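Local coordinates for nitric oxide dioxygenase (Rhodothermus marinus DSM 4252, PDB 6WK3), which binds heme as a globin, probably acts in nature as a nitric oxide dioxygenase, and in this engineered form serves as a carbene transferase, at residues Leu35-Tyr40 and Val98-Asp104; Arg11-Arg15 and Ala65-Asp69; Val18-Gln22 and Leu61-Arg66. The protein carries 1 engineered substitution. All coordinates share one frame; numbering follows the deposited sequence.

Contact 1 (Leu35-Tyr40 and Val98-Asp104). With HEM (protoporphyrin IX containing Fe), chain E.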
loop_
_atom_site.group_PDB
_atom_site.type_symbol
_atom_site.label_atom_id
_atom_site.label_comp_id
_atom_site.label_asym_id
_atom_site.label_seq_id
_atom_site.Cartn_x
_atom_site.Cartn_y
_atom_site.Cartn_z
ATOM N N LEU A 35 -12.950 -2.876 -18.844
ATOM C CA LEU A 35 -12.383 -2.371 -20.088
ATOM C C LEU A 35 -10.861 -2.368 -20.033
ATOM O O LEU A 35 -10.197 -2.632 -21.040
ATOM C CB LEU A 35 -12.919 -0.969 -20.370
ATOM C CG LEU A 35 -14.433 -0.875 -20.564
ATOM C CD1 LEU A 35 -14.847 0.566 -20.842
ATOM C CD2 LEU A 35 -14.888 -1.790 -21.683
ATOM N N LEU A 36 -10.289 -2.076 -18.864
ATOM C CA LEU A 36 -8.836 -2.114 -18.723
ATOM C C LEU A 36 -8.319 -3.548 -18.765
ATOM O O LEU A 36 -7.269 -3.819 -19.361
ATOM C CB LEU A 36 -8.424 -1.417 -17.422
ATOM C CG LEU A 36 -6.935 -1.254 -17.110
ATOM C CD1 LEU A 36 -6.338 -0.104 -17.894
ATOM C CD2 LEU A 36 -6.720 -1.056 -15.613
ATOM N N PHE A 37 -9.049 -4.477 -18.138
ATOM C CA PHE A 37 -8.678 -5.890 -18.170
ATOM C C PHE A 37 -8.587 -6.406 -19.602
ATOM O O PHE A 37 -7.649 -7.131 -19.951
ATOM C CB PHE A 37 -9.700 -6.699 -17.361
ATOM C CG PHE A 37 -9.301 -8.134 -17.090
ATOM C CD1 PHE A 37 -9.357 -9.097 -18.090
ATOM C CD2 PHE A 37 -8.914 -8.528 -15.816
ATOM C CE1 PHE A 37 -9.004 -10.420 -17.831
ATOM C CE2 PHE A 37 -8.568 -9.852 -15.549
ATOM C CZ PHE A 37 -8.611 -10.795 -16.558
ATOM N N GLU A 38 -9.542 -6.029 -20.454
ATOM C CA GLU A 38 -9.607 -6.592 -21.794
ATOM C C GLU A 38 -8.836 -5.793 -22.840
ATOM O O GLU A 38 -8.463 -6.358 -23.872
ATOM C CB GLU A 38 -11.070 -6.749 -22.227
ATOM C CG GLU A 38 -11.765 -5.478 -22.646
ATOM C CD GLU A 38 -13.278 -5.643 -22.739
ATOM O OE1 GLU A 38 -13.863 -6.330 -21.871
ATOM O OE2 GLU A 38 -13.882 -5.079 -23.680
ATOM N N ARG A 39 -8.569 -4.511 -22.608
ATOM C CA ARG A 39 -7.844 -3.742 -23.614
ATOM C C ARG A 39 -6.340 -3.726 -23.385
ATOM O O ARG A 39 -5.577 -3.606 -24.352
ATOM C CB ARG A 39 -8.368 -2.309 -23.666
ATOM C CG ARG A 39 -9.776 -2.198 -24.202
ATOM C CD ARG A 39 -10.260 -0.762 -24.157
ATOM N NE ARG A 39 -11.704 -0.673 -24.342
ATOM C CZ ARG A 39 -12.374 0.470 -24.434
ATOM N NH1 ARG A 39 -11.730 1.629 -24.358
ATOM N NH2 ARG A 39 -13.686 0.454 -24.604
ATOM N N TYR A 40 -5.894 -3.851 -22.138
ATOM C CA TYR A 40 -4.472 -3.791 -21.796
ATOM C C TYR A 40 -4.162 -4.895 -20.802
ATOM O O TYR A 40 -4.055 -4.659 -19.592
ATOM C CB TYR A 40 -4.100 -2.414 -21.248
ATOM C CG TYR A 40 -4.507 -1.312 -22.189
ATOM C CD1 TYR A 40 -3.752 -1.033 -23.319
ATOM C CD2 TYR A 40 -5.664 -0.576 -21.972
ATOM C CE1 TYR A 40 -4.124 -0.035 -24.196
ATOM C CE2 TYR A 40 -6.048 0.419 -22.845
ATOM C CZ TYR A 40 -5.274 0.686 -23.955
ATOM O OH TYR A 40 -5.646 1.680 -24.826
ATOM N N VAL A 98 -5.945 4.340 -18.354
ATOM C CA VAL A 98 -7.061 4.317 -17.417
ATOM C C VAL A 98 -8.039 5.444 -17.718
ATOM O O VAL A 98 -9.249 5.293 -17.509
ATOM C CB VAL A 98 -6.540 4.368 -15.969
ATOM C CG1 VAL A 98 -7.668 4.668 -14.989
ATOM C CG2 VAL A 98 -5.879 3.052 -15.623
ATOM N N TRP A 99 -7.560 6.575 -18.240
ATOM C CA TRP A 99 -8.499 7.611 -18.657
ATOM C C TRP A 99 -9.342 7.133 -19.829
ATOM O O TRP A 99 -10.561 7.341 -19.859
ATOM C CB TRP A 99 -7.788 8.908 -19.038
ATOM C CG TRP A 99 -8.719 9.747 -19.850
ATOM C CD1 TRP A 99 -8.577 10.106 -21.161
ATOM C CD2 TRP A 99 -9.980 10.278 -19.422
ATOM N NE1 TRP A 99 -9.663 10.843 -21.566
ATOM C CE2 TRP A 99 -10.539 10.961 -20.518
ATOM C CE3 TRP A 99 -10.689 10.242 -18.216
ATOM C CZ2 TRP A 99 -11.771 11.604 -20.445
ATOM C CZ3 TRP A 99 -11.907 10.888 -18.145
ATOM C CH2 TRP A 99 -12.438 11.558 -19.252
ATOM N N GLU A 100 -8.700 6.510 -20.820
ATOM C CA GLU A 100 -9.426 5.962 -21.962
ATOM C C GLU A 100 -10.562 5.054 -21.501
ATOM O O GLU A 100 -11.711 5.201 -21.937
ATOM C CB GLU A 100 -8.456 5.201 -22.871
ATOM C CG GLU A 100 -9.107 4.549 -24.074
ATOM C CD GLU A 100 -8.314 3.361 -24.592
ATOM O OE1 GLU A 100 -8.918 2.286 -24.804
ATOM O OE2 GLU A 100 -7.085 3.503 -24.786
ATOM N N CYS A 101 -10.258 4.129 -20.587
ATOM C CA CYS A 101 -11.273 3.211 -20.078
ATOM C C CYS A 101 -12.293 3.915 -19.194
ATOM O O CYS A 101 -13.466 3.520 -19.174
ATOM C CB CYS A 101 -10.603 2.068 -19.314
ATOM S SG CYS A 101 -9.376 1.163 -20.301
ATOM N N LEU A 102 -11.872 4.948 -18.460
ATOM C CA LEU A 102 -12.804 5.688 -17.613
ATOM C C LEU A 102 -13.751 6.543 -18.447
ATOM O O LEU A 102 -14.936 6.676 -18.112
ATOM C CB LEU A 102 -12.027 6.553 -16.620
ATOM C CG LEU A 102 -12.813 7.532 -15.745
ATOM C CD1 LEU A 102 -13.842 6.803 -14.899
ATOM C CD2 LEU A 102 -11.864 8.344 -14.865
ATOM N N ARG A 103 -13.249 7.138 -19.531
ATOM C CA ARG A 103 -14.114 7.899 -20.427
ATOM C C ARG A 103 -15.228 7.021 -20.978
ATOM O O ARG A 103 -16.406 7.391 -20.938
ATOM C CB ARG A 103 -13.293 8.501 -21.569
ATOM C CG ARG A 103 -14.041 9.553 -22.376
ATOM C CD ARG A 103 -13.786 9.423 -23.870
ATOM N NE ARG A 103 -12.369 9.305 -24.206
ATOM C CZ ARG A 103 -11.841 8.271 -24.852
ATOM N NH1 ARG A 103 -12.614 7.261 -25.227
ATOM N NH2 ARG A 103 -10.540 8.241 -25.121
ATOM N N ASP A 104 -14.871 5.839 -21.482
ATOM C CA ASP A 104 -15.871 4.953 -22.063
ATOM C C ASP A 104 -16.762 4.324 -20.996
ATOM O O ASP A 104 -17.919 3.990 -21.280
ATOM C CB ASP A 104 -15.185 3.882 -22.915
ATOM C CG ASP A 104 -14.430 4.478 -24.105
ATOM O OD1 ASP A 104 -14.806 5.582 -24.563
ATOM O OD2 ASP A 104 -13.460 3.852 -24.579
HETATM C CHA HEM E . -5.304 1.564 -6.213
HETATM C CHB HEM E . -7.474 5.684 -7.620
HETATM C CHC HEM E . -4.768 5.508 -11.630
HETATM C CHD HEM E . -3.952 0.788 -10.803
HETATM C C1A HEM E . -6.074 2.711 -6.206
HETATM C C2A HEM E . -6.871 3.206 -5.105
HETATM C C3A HEM E . -7.472 4.334 -5.491
HETATM C C4A HEM E . -7.078 4.609 -6.854
HETATM C CMA HEM E . -8.421 5.197 -4.637
HETATM C CAA HEM E . -7.004 2.545 -3.721
HETATM C CBA HEM E . -5.911 3.106 -2.819
HETATM C CGA HEM E . -6.128 2.629 -1.408
HETATM O O1A HEM E . -5.503 1.615 -1.013
HETATM O O2A HEM E . -6.927 3.263 -0.672
HETATM C C1B HEM E . -6.893 6.044 -8.817
HETATM C C2B HEM E . -7.096 7.279 -9.547
HETATM C C3B HEM E . -6.352 7.222 -10.668
HETATM C C4B HEM E . -5.647 5.955 -10.667
HETATM C CMB HEM E . -8.038 8.405 -9.073
HETATM C CAB HEM E . -6.179 8.276 -11.788
HETATM C CBB HEM E . -6.440 9.574 -11.628
HETATM C C1C HEM E . -4.330 4.208 -11.787
HETATM C C2C HEM E . -3.559 3.699 -12.896
HETATM C C3C HEM E . -3.340 2.397 -12.695
HETATM C C4C HEM E . -3.943 2.023 -11.425
HETATM C CMC HEM E . -3.090 4.521 -14.115
HETATM C CAC HEM E . -2.545 1.507 -13.675
HETATM C CBC HEM E . -2.785 0.200 -13.758
HETATM C C1D HEM E . -4.122 0.590 -9.445
HETATM C C2D HEM E . -3.685 -0.532 -8.636
HETATM C C3D HEM E . -4.072 -0.306 -7.367
HETATM C C4D HEM E . -4.756 0.963 -7.327
HETATM C CMD HEM E . -2.920 -1.764 -9.169
HETATM C CAD HEM E . -3.863 -1.192 -6.118
HETATM C CBD HEM E . -2.411 -1.122 -5.662
HETATM C CGD HEM E . -2.279 -1.576 -4.229
HETATM O O1D HEM E . -3.272 -1.473 -3.458
HETATM O O2D HEM E . -1.162 -2.025 -3.856
HETATM N NA HEM E . -6.226 3.594 -7.255
HETATM N NB HEM E . -6.003 5.268 -9.529
HETATM N NC HEM E . -4.543 3.157 -10.915
HETATM N ND HEM E . -4.767 1.471 -8.606
HETATM FE FE HEM E . -5.477 3.321 -9.123
#
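C101 lays its thiol against the backbone of L36, with SG 3.7 Å from the L36 N, and the same sulfur meets the edge of the Y40 ring. The CB of L35 closes on the CB of C101 at 4.0 Å, while CD1 of L35 reaches past it to the carbonyl O of C101 and the CB of D104. In L36 the CG stands anti to the backbone N (chi1 -176°), and this turn carries CD1 across to CG2 of V98. That same V98 methyl meets the heme methyl CMC at 3.5 Å, so V98 connects the apolar side of this contact with the heme pocket. M32 touches both V98 and C101.

The outer flank is polar. R39 reaches out with an extended chain and spends NH1 on two carboxylates one helical turn apart. The bond from NH1 to D104 OD2 is 2.8 Å long, nearly straight and in the guanidinium plane; the one to E100 OE1, at 2.9 Å, is more bent and leaves that plane slightly. NH2 adds a weak, longer bond to D104 OD2. Both NH1 bonds use anti lone pairs, and CB of L35 lies over one guanidinium face. E100 OE2 takes the hydroxyl of Y40 at the ring edge; the modelled 2.3 Å between Y40 OH and E100 OE2 is doubtfully short. D104 turns OD1 to NH1 of R103 in a weak, bent salt bridge, so two arginines flank its charge and would probably favour its ionised state.

The local helix axes pass 9.7 Å apart at 126°. A greasy inner seam and a salt-bridged outer side thus join the end of helix 18-39 to helix 94-110, the B-on-G packing of the globin fold, which here borders the heme.

Contact 2 (Arg11-Arg15 and Ala65-Asp69); sequences RQLVR and ARSID
The carboxylate of D69 faces two arginines that stand one turn apart on helix 8-16, OD1 turned to NH1 of R11 and OD2 to NE of R15. The first is the closer salt bridge, approached at the edge of the R11 guanidinium, although the modelled 2.4 Å between R11 NH1 and D69 OD1 is too short to be trusted as a length. The second is weak, with R15 NE 3.3 Å from D69 OD2 and a poor angle at the hydrogen. A bend in the R11 chain at chi3 (-76°) turns its end toward D69, and the carboxylate stands at 74° to the R11 guanidinium plane instead of lying flat against it. Both R11 and D69 also touch a crystal neighbour, which may influence how they are set.

Next to the charges the contact is mostly aliphatic. CD of R11 meets the backbone of the facing segment, 3.6 Å from the carbonyl O of I68. I68 sends its two branches to different places: CG2 packs on the backbone O of R11 at 3.7 Å, and CG1 meets CG1 of V14 at 3.9 Å. That V14 methyl also touches A65, coming within 3.8 Å of its CA. Shortening I68 to an alanine is likely to open a gap beside V14 CG1 and uncover the R11 carbonyl. L6 flanks R11 and I68, while A125 and W122 of helix 116-145 touch V14 and A65 respectively.

Residues 65-69 are the place where helix 50-66 gives way to the following loop. Aliphatic packing with an aspartate-arginine network at its edge joins the first helix of the chain to the end of helix 50-66, the E helix, an association of the N-terminal region with the E and H helices that is characteristic of globins.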
loop_
_atom_site.group_PDB
_atom_site.type_symbol
_atom_site.label_atom_id
_atom_site.label_comp_id
_atom_site.label_asym_id
_atom_site.label_seq_id
_atom_site.Cartn_x
_atom_site.Cartn_y
_atom_site.Cartn_z
ATOM N N ARG A 11 -15.100 22.512 -12.779
ATOM C CA ARG A 11 -15.567 22.304 -11.412
ATOM C C ARG A 11 -17.088 22.284 -11.339
ATOM O O ARG A 11 -17.667 21.515 -10.564
ATOM C CB ARG A 11 -15.009 23.390 -10.493
ATOM C CG ARG A 11 -13.498 23.373 -10.335
ATOM C CD ARG A 11 -13.054 24.225 -9.161
ATOM N NE ARG A 11 -13.098 25.655 -9.453
ATOM C CZ ARG A 11 -13.968 26.507 -8.912
ATOM N NH1 ARG A 11 -14.875 26.072 -8.047
ATOM N NH2 ARG A 11 -13.927 27.800 -9.227
ATOM N N GLN A 12 -17.754 23.130 -12.128
ATOM C CA GLN A 12 -19.212 23.188 -12.081
ATOM C C GLN A 12 -19.833 21.909 -12.627
ATOM O O GLN A 12 -20.803 21.393 -12.061
ATOM C CB GLN A 12 -19.719 24.407 -12.853
ATOM N N LEU A 13 -19.287 21.379 -13.721
ATOM C CA LEU A 13 -19.839 20.163 -14.306
ATOM C C LEU A 13 -19.484 18.931 -13.480
ATOM O O LEU A 13 -20.308 18.021 -13.335
ATOM C CB LEU A 13 -19.351 20.005 -15.746
ATOM C CG LEU A 13 -19.985 20.947 -16.772
ATOM C CD1 LEU A 13 -19.102 21.096 -18.002
ATOM C CD2 LEU A 13 -21.366 20.461 -17.158
ATOM N N VAL A 14 -18.267 18.882 -12.932
ATOM C CA VAL A 14 -17.896 17.762 -12.074
ATOM C C VAL A 14 -18.733 17.771 -10.802
ATOM O O VAL A 14 -19.184 16.718 -10.334
ATOM C CB VAL A 14 -16.389 17.795 -11.759
ATOM C CG1 VAL A 14 -16.078 16.913 -10.558
ATOM C CG2 VAL A 14 -15.582 17.355 -12.966
ATOM N N ARG A 15 -18.952 18.954 -10.225
ATOM C CA ARG A 15 -19.797 19.065 -9.041
ATOM C C ARG A 15 -21.210 18.582 -9.335
ATOM O O ARG A 15 -21.861 17.976 -8.476
ATOM C CB ARG A 15 -19.823 20.516 -8.558
ATOM C CG ARG A 15 -19.778 20.716 -7.050
ATOM C CD ARG A 15 -20.018 22.194 -6.681
ATOM N NE ARG A 15 -19.146 23.104 -7.427
ATOM C CZ ARG A 15 -19.571 24.053 -8.258
ATOM N NH1 ARG A 15 -20.870 24.233 -8.463
ATOM N NH2 ARG A 15 -18.694 24.826 -8.888
ATOM N N ALA A 65 -15.215 14.267 -6.588
ATOM C CA ALA A 65 -16.232 15.137 -7.160
ATOM C C ALA A 65 -16.870 16.014 -6.088
ATOM O O ALA A 65 -17.206 17.173 -6.347
ATOM C CB ALA A 65 -17.283 14.299 -7.889
ATOM N N ARG A 66 -17.031 15.483 -4.873
ATOM C CA ARG A 66 -17.577 16.264 -3.768
ATOM C C ARG A 66 -16.611 17.338 -3.281
ATOM O O ARG A 66 -17.019 18.233 -2.535
ATOM C CB ARG A 66 -17.922 15.350 -2.592
ATOM C CG ARG A 66 -19.104 14.417 -2.795
ATOM C CD ARG A 66 -19.707 14.077 -1.445
ATOM N NE ARG A 66 -20.391 12.791 -1.421
ATOM C CZ ARG A 66 -21.709 12.646 -1.505
ATOM N NH1 ARG A 66 -22.490 13.713 -1.629
ATOM N NH2 ARG A 66 -22.247 11.435 -1.466
ATOM N N SER A 67 -15.340 17.255 -3.659
ATOM C CA SER A 67 -14.318 18.154 -3.146
ATOM C C SER A 67 -13.513 18.757 -4.287
ATOM O O SER A 67 -12.337 19.081 -4.122
ATOM C CB SER A 67 -13.406 17.423 -2.162
ATOM O OG SER A 67 -12.237 18.173 -1.882
ATOM N N ILE A 68 -14.138 18.903 -5.457
ATOM C CA ILE A 68 -13.434 19.424 -6.618
ATOM C C ILE A 68 -13.070 20.897 -6.446
ATOM O O ILE A 68 -12.140 21.377 -7.103
ATOM C CB ILE A 68 -14.277 19.182 -7.888
ATOM C CG1 ILE A 68 -13.438 19.376 -9.153
ATOM C CG2 ILE A 68 -15.496 20.084 -7.911
ATOM C CD1 ILE A 68 -12.238 18.466 -9.238
ATOM N N ASP A 69 -13.762 21.629 -5.563
ATOM C CA ASP A 69 -13.384 23.017 -5.298
ATOM C C ASP A 69 -12.200 23.126 -4.344
ATOM O O ASP A 69 -11.466 24.120 -4.389
ATOM C CB ASP A 69 -14.568 23.803 -4.728
ATOM C CG ASP A 69 -15.704 23.972 -5.730
ATOM O OD1 ASP A 69 -15.442 24.016 -6.955
ATOM O OD2 ASP A 69 -16.868 24.054 -5.284
#

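Contact 3 (Val18-Gln22 and Leu61-Arg66); sequences VPALQ and LLAYAR
This is a nearly antiparallel helix pair, in which the first turn of helix 18-39 packs against the last turns of helix 50-66, apolar inside and hydrogen-bonded at its outer edge. The short axes lie 9.6 Å apart with their directions at 162°.

In the interior, CB of A65 fits between two side chains of the facing helix, 3.5 Å from CG2 of V18 and 3.7 Å from CD1 of L21. L62 has its CG anti to the backbone N (chi1 -171°), which swings CD1 over to the CB of L21 and the CG of Q22, 3.8 Å from each. W122 of helix 116-145 touches both L21 and A65.

At the exposed edge R66 grips a single atom with two nitrogens. Its NH2 lies 2.7 Å from Q22 OE1, in the carbonyl plane and on a lone pair; NH1, at 2.8 Å from the same OE1, comes from above that plane. The amide and guanidinium planes stand 63° apart, and CG1 of V18 sits over one guanidinium face, so the group has an apolar neighbour over one face and its acceptor at the edge.

L61, on the inner side, lies about 5 Å from the heme between nearest side-chain and ligand atoms. The pair joins the start of helix 18-39 to the end of the E helix, 50-66, of the globin fold, close to the heme, which L61 approaches.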
loop_
_atom_site.group_PDB
_atom_site.type_symbol
_atom_site.label_atom_id
_atom_site.label_comp_id
_atom_site.label_asym_id
_atom_site.label_seq_id
_atom_site.Cartn_x
_atom_site.Cartn_y
_atom_site.Cartn_z
ATOM N N VAL A 18 -22.184 14.723 -9.145
ATOM C CA VAL A 18 -22.186 14.006 -7.862
ATOM C C VAL A 18 -23.455 13.186 -7.673
ATOM O O VAL A 18 -23.355 12.018 -7.264
ATOM C CB VAL A 18 -21.910 14.980 -6.708
ATOM C CG1 VAL A 18 -22.392 14.406 -5.383
ATOM C CG2 VAL A 18 -20.424 15.286 -6.618
ATOM N N PRO A 19 -24.666 13.698 -7.955
ATOM C CA PRO A 19 -25.850 12.825 -7.844
ATOM C C PRO A 19 -25.769 11.553 -8.678
ATOM O O PRO A 19 -26.203 10.491 -8.213
ATOM C CB PRO A 19 -26.991 13.743 -8.296
ATOM C CG PRO A 19 -26.539 15.096 -7.887
ATOM C CD PRO A 19 -25.058 15.112 -8.153
ATOM N N ALA A 20 -25.228 11.623 -9.899
ATOM C CA ALA A 20 -25.057 10.415 -10.705
ATOM C C ALA A 20 -23.997 9.487 -10.123
ATOM O O ALA A 20 -24.133 8.260 -10.203
ATOM C CB ALA A 20 -24.694 10.782 -12.144
ATOM N N LEU A 21 -22.934 10.049 -9.544
ATOM C CA LEU A 21 -21.890 9.221 -8.953
ATOM C C LEU A 21 -22.361 8.557 -7.666
ATOM O O LEU A 21 -21.956 7.427 -7.372
ATOM C CB LEU A 21 -20.637 10.055 -8.695
ATOM C CG LEU A 21 -19.751 10.347 -9.908
ATOM C CD1 LEU A 21 -18.578 11.216 -9.507
ATOM C CD2 LEU A 21 -19.259 9.068 -10.546
ATOM N N GLN A 22 -23.213 9.230 -6.889
ATOM C CA GLN A 22 -23.770 8.594 -5.700
ATOM C C GLN A 22 -24.531 7.323 -6.053
ATOM O O GLN A 22 -24.597 6.392 -5.242
ATOM C CB GLN A 22 -24.689 9.560 -4.955
ATOM C CG GLN A 22 -23.969 10.725 -4.313
ATOM C CD GLN A 22 -24.919 11.681 -3.611
ATOM O OE1 GLN A 22 -24.620 12.193 -2.531
ATOM N NE2 GLN A 22 -26.071 11.923 -4.225
ATOM N N LEU A 61 -13.715 8.501 -6.603
ATOM C CA LEU A 61 -14.391 9.334 -7.595
ATOM C C LEU A 61 -15.460 10.199 -6.939
ATOM O O LEU A 61 -15.517 11.413 -7.162
ATOM C CB LEU A 61 -15.003 8.464 -8.692
ATOM C CG LEU A 61 -14.019 7.779 -9.638
ATOM C CD1 LEU A 61 -14.790 6.894 -10.608
ATOM C CD2 LEU A 61 -13.149 8.784 -10.384
ATOM N N LEU A 62 -16.301 9.588 -6.101
ATOM C CA LEU A 62 -17.332 10.339 -5.393
ATOM C C LEU A 62 -16.722 11.426 -4.511
ATOM O O LEU A 62 -17.132 12.590 -4.569
ATOM C CB LEU A 62 -18.184 9.385 -4.560
ATOM C CG LEU A 62 -19.442 9.968 -3.926
ATOM C CD1 LEU A 62 -20.239 10.771 -4.944
ATOM C CD2 LEU A 62 -20.281 8.843 -3.347
ATOM N N ALA A 63 -15.736 11.064 -3.687
ATOM C CA ALA A 63 -15.129 12.044 -2.793
ATOM C C ALA A 63 -14.455 13.164 -3.579
ATOM O O ALA A 63 -14.565 14.339 -3.218
ATOM C CB ALA A 63 -14.128 11.359 -1.859
ATOM N N TYR A 64 -13.765 12.815 -4.664
ATOM C CA TYR A 64 -13.088 13.813 -5.485
ATOM C C TYR A 64 -14.083 14.781 -6.108
ATOM O O TYR A 64 -13.834 15.989 -6.168
ATOM C CB TYR A 64 -12.279 13.106 -6.568
ATOM C CG TYR A 64 -11.468 14.000 -7.476
ATOM C CD1 TYR A 64 -10.747 15.081 -6.973
ATOM C CD2 TYR A 64 -11.400 13.744 -8.838
ATOM C CE1 TYR A 64 -9.984 15.881 -7.817
ATOM C CE2 TYR A 64 -10.650 14.532 -9.681
ATOM C CZ TYR A 64 -9.945 15.597 -9.170
ATOM O OH TYR A 64 -9.200 16.370 -10.024
ATOM N N ALA A 65 -15.215 14.267 -6.588
ATOM C CA ALA A 65 -16.232 15.137 -7.160
ATOM C C ALA A 65 -16.870 16.014 -6.088
ATOM O O ALA A 65 -17.206 17.173 -6.347
ATOM C CB ALA A 65 -17.283 14.299 -7.889
ATOM N N ARG A 66 -17.031 15.483 -4.873
ATOM C CA ARG A 66 -17.577 16.264 -3.768
ATOM C C ARG A 66 -16.611 17.338 -3.281
ATOM O O ARG A 66 -17.019 18.233 -2.535
ATOM C CB ARG A 66 -17.922 15.350 -2.592
ATOM C CG ARG A 66 -19.104 14.417 -2.795
ATOM C CD ARG A 66 -19.707 14.077 -1.445
ATOM N NE ARG A 66 -20.391 12.791 -1.421
ATOM C CZ ARG A 66 -21.709 12.646 -1.505
ATOM N NH1 ARG A 66 -22.490 13.713 -1.629
ATOM N NH2 ARG A 66 -22.247 11.435 -1.466
#

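Contacts 2 and 3 adjoin, their centres 8 Å apart, and share A65 and R66, so the end of helix 50-66 is held by two successive helices, 8-16 and then 18-39. Contact 1 lies about 20 Å from contact 3, centre to centre, yet uses the other end of helix 18-39, which thus spans from helix 50-66 to helix 94-110. All three are partly buried, with apolar groups inside and polar ones outside, but the polar sides differ: ionic networks in contacts 1 and 2, a neutral acceptor for an arginine in contact 3. Only contact 1 includes a residue of the heme pocket; contact 2 lies away from the annotated sites.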